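Long-range contacts in putative glucoamylase (Bacteroides caccae ATCC 43185, PDB 4QT9), which probably hydrolyses glycosidic bonds as a glucoamylase-like enzyme with an alpha/alpha toroid fold: residues 138-143 and 205-210; 211-216 and 427-432. One frame throughout, in Å; residues are numbered along the deposited sequence.

Contact 1. Residues 138-143 and 205-210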
# COMPACT_ATOMS: atom_id res chain seq x y z
N THR A 138 -10.40 0.48 1.50
CA THR A 138 -11.20 -0.25 0.50
C THR A 138 -10.49 -0.21 -0.88
O THR A 138 -10.41 -1.22 -1.57
CB THR A 138 -12.62 0.31 0.43
OG1 THR A 138 -13.24 0.13 1.69
CG2 THR A 138 -13.47 -0.36 -0.66
N ALA A 139 -9.93 0.96 -1.22
CA ALA A 139 -9.24 1.17 -2.49
C ALA A 139 -7.98 0.29 -2.59
O ALA A 139 -7.76 -0.32 -3.64
CB ALA A 139 -8.90 2.62 -2.64
N PHE A 140 -7.18 0.20 -1.51
CA PHE A 140 -5.99 -0.65 -1.44
C PHE A 140 -6.37 -2.13 -1.52
O PHE A 140 -5.69 -2.89 -2.19
CB PHE A 140 -5.15 -0.35 -0.17
CG PHE A 140 -4.58 1.05 -0.16
CD1 PHE A 140 -4.09 1.63 -1.33
CD2 PHE A 140 -4.55 1.80 1.01
CE1 PHE A 140 -3.60 2.94 -1.33
CE2 PHE A 140 -4.03 3.10 1.01
CZ PHE A 140 -3.57 3.67 -0.16
N LEU A 141 -7.47 -2.52 -0.94
CA LEU A 141 -7.95 -3.92 -1.08
C LEU A 141 -8.39 -4.19 -2.51
O LEU A 141 -8.05 -5.26 -3.07
CB LEU A 141 -9.10 -4.19 -0.09
CG LEU A 141 -9.76 -5.58 -0.09
CD1 LEU A 141 -8.76 -6.73 0.27
CD2 LEU A 141 -10.87 -5.62 0.93
N MSE A 142 -9.15 -3.25 -3.11
CA MSE A 142 -9.68 -3.44 -4.47
C MSE A 142 -8.56 -3.43 -5.50
O MSE A 142 -8.63 -4.21 -6.44
CB MSE A 142 -10.75 -2.39 -4.82
CG MSE A 142 -12.06 -2.61 -4.10
SE MSE A 142 -12.88 -4.30 -4.59
CE MSE A 142 -12.12 -4.67 -6.35
N GLN A 143 -7.51 -2.62 -5.31
CA GLN A 143 -6.35 -2.62 -6.22
C GLN A 143 -5.75 -4.07 -6.30
O GLN A 143 -5.45 -4.57 -7.40
CB GLN A 143 -5.30 -1.60 -5.75
CG GLN A 143 -4.02 -1.56 -6.59
CD GLN A 143 -3.03 -0.49 -6.19
OE1 GLN A 143 -2.43 0.16 -7.05
NE2 GLN A 143 -2.79 -0.31 -4.89
N TYR A 205 -1.82 16.26 -2.60
CA TYR A 205 -1.34 14.90 -2.85
C TYR A 205 -1.07 14.20 -1.52
O TYR A 205 -0.53 14.80 -0.59
CB TYR A 205 -0.05 14.90 -3.74
CG TYR A 205 0.39 13.48 -4.09
CD1 TYR A 205 -0.17 12.80 -5.16
CD2 TYR A 205 1.31 12.81 -3.29
CE1 TYR A 205 0.18 11.48 -5.43
CE2 TYR A 205 1.66 11.48 -3.55
CZ TYR A 205 1.08 10.82 -4.61
OH TYR A 205 1.44 9.51 -4.87
N ASN A 206 -1.42 12.92 -1.46
CA ASN A 206 -1.15 12.02 -0.33
C ASN A 206 -1.19 10.60 -0.91
O ASN A 206 -1.26 10.44 -2.12
CB ASN A 206 -2.09 12.25 0.92
CG ASN A 206 -3.56 12.06 0.67
OD1 ASN A 206 -3.97 11.34 -0.23
ND2 ASN A 206 -4.40 12.70 1.47
N GLU A 207 -1.15 9.58 -0.08
CA GLU A 207 -1.12 8.18 -0.52
C GLU A 207 -2.44 7.67 -1.20
O GLU A 207 -2.46 6.51 -1.65
CB GLU A 207 -0.81 7.29 0.70
CG GLU A 207 -1.98 7.14 1.66
CD GLU A 207 -2.13 8.16 2.77
OE1 GLU A 207 -1.90 9.36 2.51
OE2 GLU A 207 -2.52 7.77 3.89
N CYS A 208 -3.51 8.49 -1.25
CA CYS A 208 -4.87 8.06 -1.65
C CYS A 208 -5.26 8.23 -3.13
O CYS A 208 -6.44 8.06 -3.40
CB CYS A 208 -5.91 8.73 -0.76
SG CYS A 208 -5.52 8.64 1.02
N MSE A 209 -4.33 8.50 -4.08
CA MSE A 209 -4.74 8.74 -5.48
C MSE A 209 -5.54 7.57 -6.11
O MSE A 209 -6.56 7.85 -6.75
CB MSE A 209 -3.54 9.10 -6.39
CG MSE A 209 -3.97 9.60 -7.78
SE MSE A 209 -2.46 10.37 -8.73
CE MSE A 209 -1.70 8.78 -9.43
N ILE A 210 -5.11 6.30 -5.93
CA ILE A 210 -5.76 5.11 -6.50
C ILE A 210 -7.26 5.04 -6.07
O ILE A 210 -8.09 4.47 -6.79
CB ILE A 210 -4.96 3.80 -6.17
CG1 ILE A 210 -5.29 2.62 -7.13
CG2 ILE A 210 -5.10 3.34 -4.70
CD1 ILE A 210 -5.05 2.92 -8.68

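Contact 2. Residues 211-216 and 427-432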
# COMPACT_ATOMS: atom_id res chain seq x y z
N MSE A 211 -7.61 5.62 -4.91
CA MSE A 211 -9.01 5.63 -4.46
C MSE A 211 -9.91 6.45 -5.44
O MSE A 211 -11.01 6.01 -5.75
CB MSE A 211 -9.10 6.19 -3.02
CG MSE A 211 -10.50 6.14 -2.46
SE MSE A 211 -10.65 7.42 -1.00
CE MSE A 211 -9.92 8.95 -1.83
N TYR A 212 -9.42 7.60 -5.93
CA TYR A 212 -10.14 8.40 -6.94
C TYR A 212 -10.13 7.70 -8.29
O TYR A 212 -11.11 7.82 -9.02
CB TYR A 212 -9.48 9.80 -7.09
CG TYR A 212 -9.98 10.78 -6.06
CD1 TYR A 212 -11.12 11.54 -6.29
CD2 TYR A 212 -9.33 10.94 -4.84
CE1 TYR A 212 -11.61 12.41 -5.32
CE2 TYR A 212 -9.82 11.79 -3.86
CZ TYR A 212 -10.97 12.52 -4.10
OH TYR A 212 -11.44 13.41 -3.17
N ILE A 213 -9.02 7.02 -8.67
CA ILE A 213 -8.98 6.31 -9.98
C ILE A 213 -10.03 5.16 -9.97
O ILE A 213 -10.81 5.06 -10.91
CB ILE A 213 -7.55 5.83 -10.36
CG1 ILE A 213 -6.67 7.06 -10.78
CG2 ILE A 213 -7.57 4.76 -11.47
CD1 ILE A 213 -5.27 6.91 -10.47
N LEU A 214 -10.08 4.35 -8.90
CA LEU A 214 -11.06 3.25 -8.77
C LEU A 214 -12.49 3.78 -8.62
O LEU A 214 -13.41 3.19 -9.17
CB LEU A 214 -10.70 2.35 -7.59
CG LEU A 214 -9.41 1.56 -7.76
CD1 LEU A 214 -9.06 0.86 -6.48
CD2 LEU A 214 -9.50 0.58 -8.95
N ALA A 215 -12.68 4.93 -7.93
CA ALA A 215 -13.99 5.57 -7.81
C ALA A 215 -14.53 5.93 -9.19
O ALA A 215 -15.69 5.69 -9.45
CB ALA A 215 -13.90 6.80 -6.95
N ALA A 216 -13.66 6.41 -10.09
CA ALA A 216 -14.01 6.77 -11.47
C ALA A 216 -14.17 5.54 -12.37
O ALA A 216 -14.88 5.60 -13.35
CB ALA A 216 -12.95 7.68 -12.04
N LEU A 427 -10.61 10.21 -16.22
CA LEU A 427 -9.92 11.25 -15.41
C LEU A 427 -8.78 11.97 -16.13
O LEU A 427 -8.14 12.83 -15.53
CB LEU A 427 -9.38 10.66 -14.09
CG LEU A 427 -10.40 10.03 -13.17
CD1 LEU A 427 -9.76 9.61 -11.87
CD2 LEU A 427 -11.61 10.96 -12.96
N GLY A 428 -8.55 11.63 -17.40
CA GLY A 428 -7.54 12.31 -18.21
C GLY A 428 -6.13 11.75 -18.11
O GLY A 428 -5.18 12.40 -18.56
N PHE A 429 -5.97 10.54 -17.58
CA PHE A 429 -4.65 9.90 -17.50
C PHE A 429 -4.24 9.31 -18.85
O PHE A 429 -5.09 8.92 -19.66
CB PHE A 429 -4.59 8.82 -16.41
CG PHE A 429 -4.50 9.35 -15.00
CD1 PHE A 429 -5.66 9.68 -14.29
CD2 PHE A 429 -3.27 9.44 -14.34
CE1 PHE A 429 -5.58 10.13 -12.97
CE2 PHE A 429 -3.20 9.84 -13.01
CZ PHE A 429 -4.35 10.22 -12.34
N ASN A 430 -2.95 9.24 -19.06
CA ASN A 430 -2.30 8.76 -20.26
C ASN A 430 -1.03 7.97 -19.90
O ASN A 430 -0.40 8.28 -18.89
CB ASN A 430 -1.91 10.00 -21.10
CG ASN A 430 -1.39 9.75 -22.50
OD1 ASN A 430 -1.65 8.71 -23.13
ND2 ASN A 430 -0.69 10.74 -23.04
N THR A 431 -0.65 6.98 -20.75
CA THR A 431 0.58 6.19 -20.67
C THR A 431 1.31 6.26 -22.04
O THR A 431 0.70 5.96 -23.08
CB THR A 431 0.32 4.76 -20.22
OG1 THR A 431 -0.36 4.77 -18.96
CG2 THR A 431 1.62 3.94 -20.12
N ASN A 432 2.60 6.67 -22.04
CA ASN A 432 3.44 6.78 -23.23
C ASN A 432 4.91 6.69 -22.84
O ASN A 432 5.43 5.58 -22.73
CB ASN A 432 3.17 8.08 -23.98

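Contact 1. Residues 138-143 and 205-210
Ile210 puts its two branches on different residues of helix 135-152, and the apolar part of the contact is built round it. Its CG2 comes obliquely to the Phe140 ring, 3.7 Å from CE1, and lies a looser 4.4 Å from Ala139 CB. The other branch, CG1, runs anti to the backbone N (chi1 -159°) and lies 3.8 Å from Gln143 OE1, the side chains crossing at about a right angle.

The polar end of Gln143 and the carbonyl of Glu207 are satisfied from outside the two segments. Gln143 OE1 accepts from Gly270 N and NE2 donates to Tyr266 O; these bonds hold the amide, with Ile210 CG1 packed over one face. Glu207 O sits at the edge of the Phe140 ring, in its plane, 3.4 Å from CZ, while its hydrogen bond goes to Ser267 OG. Tyr266 meets the same ring edge-to-face.

Asn206 OD1 accepts from Cys208 N at 3.1 Å, an Asx turn just before helix 209-217. An acetate ion, probably from the crystallisation liquor, lies about 3 Å from the Glu207 side chain. Helix 209-217 packing on helix 135-152 through buried side chains is consistent with the helical core of an alpha/alpha toroid.

Contact 2. Residues 211-216 and 427-432
A Schellman motif ends helix 418-426, with Gly428 at positive phi (87°), and the chain on either side of that glycine packs on helix 209-217 through Leu427 and Phe429. No hydrogen bond joins the two segments; the contact is made by apolar groups.

Leu427 faces the last turn of 211-216. Its CG is 3.6 Å from Ala216 CB, and both methyls, CD1 and CD2, also lie close to that single carbon, so the small alanine lets the branched end of the leucine come right up to the helix. CD1 reaches on to the backbone, 3.6 Å from Tyr212 O, and stands 4.2 Å from Ile213 CG1.

Ile213 bridges to Phe429. Its CG1 is anti to the carbonyl carbon (chi1 -73°), which sets it 3.9 Å from Phe429 CE1, and the second torsion, 149°, takes CD1 on to within 3.9 Å of Phe429 CZ. The two side chains cross at about a right angle. Replacing Ile213 with an alanine would probably open a gap beside Phe429 CE1 and CZ and leave that part of the ring without its support from the helix.

Beyond the ring the chain pairs as strand 430-431 with strand 276-277, and Leu276 touches Phe429 too. Lys426 NZ, just before the segment, is hydrogen-bonded to Ala216 O. Here a C-terminal tail leaves a Schellman-capped helix and packs against helix 209-217, probably part of the alpha/alpha toroid, before joining a two-stranded antiparallel sheet.

In the fold
Helix 209-217 serves both contacts: its first turn and the loop before it meet helix 135-152 in contact 1, and the rest of it receives the C-terminal tail in contact 2. All five touching residues of contact 2 are buried and four of five in contact 1, Glu207 being partly exposed. The centre of contact 1 is about 8 Å, and that of contact 2 about 17 Å, from the centre of the chain. The deeper contact mixes apolar packing with a buried amide and a backbone carbonyl; the outer one is almost wholly aliphatic and aromatic. They also touch directly: Leu214 CD1 lies 3.3 Å from Ala139 O, and Met209 CE is 4.0 Å from Phe429 CE2.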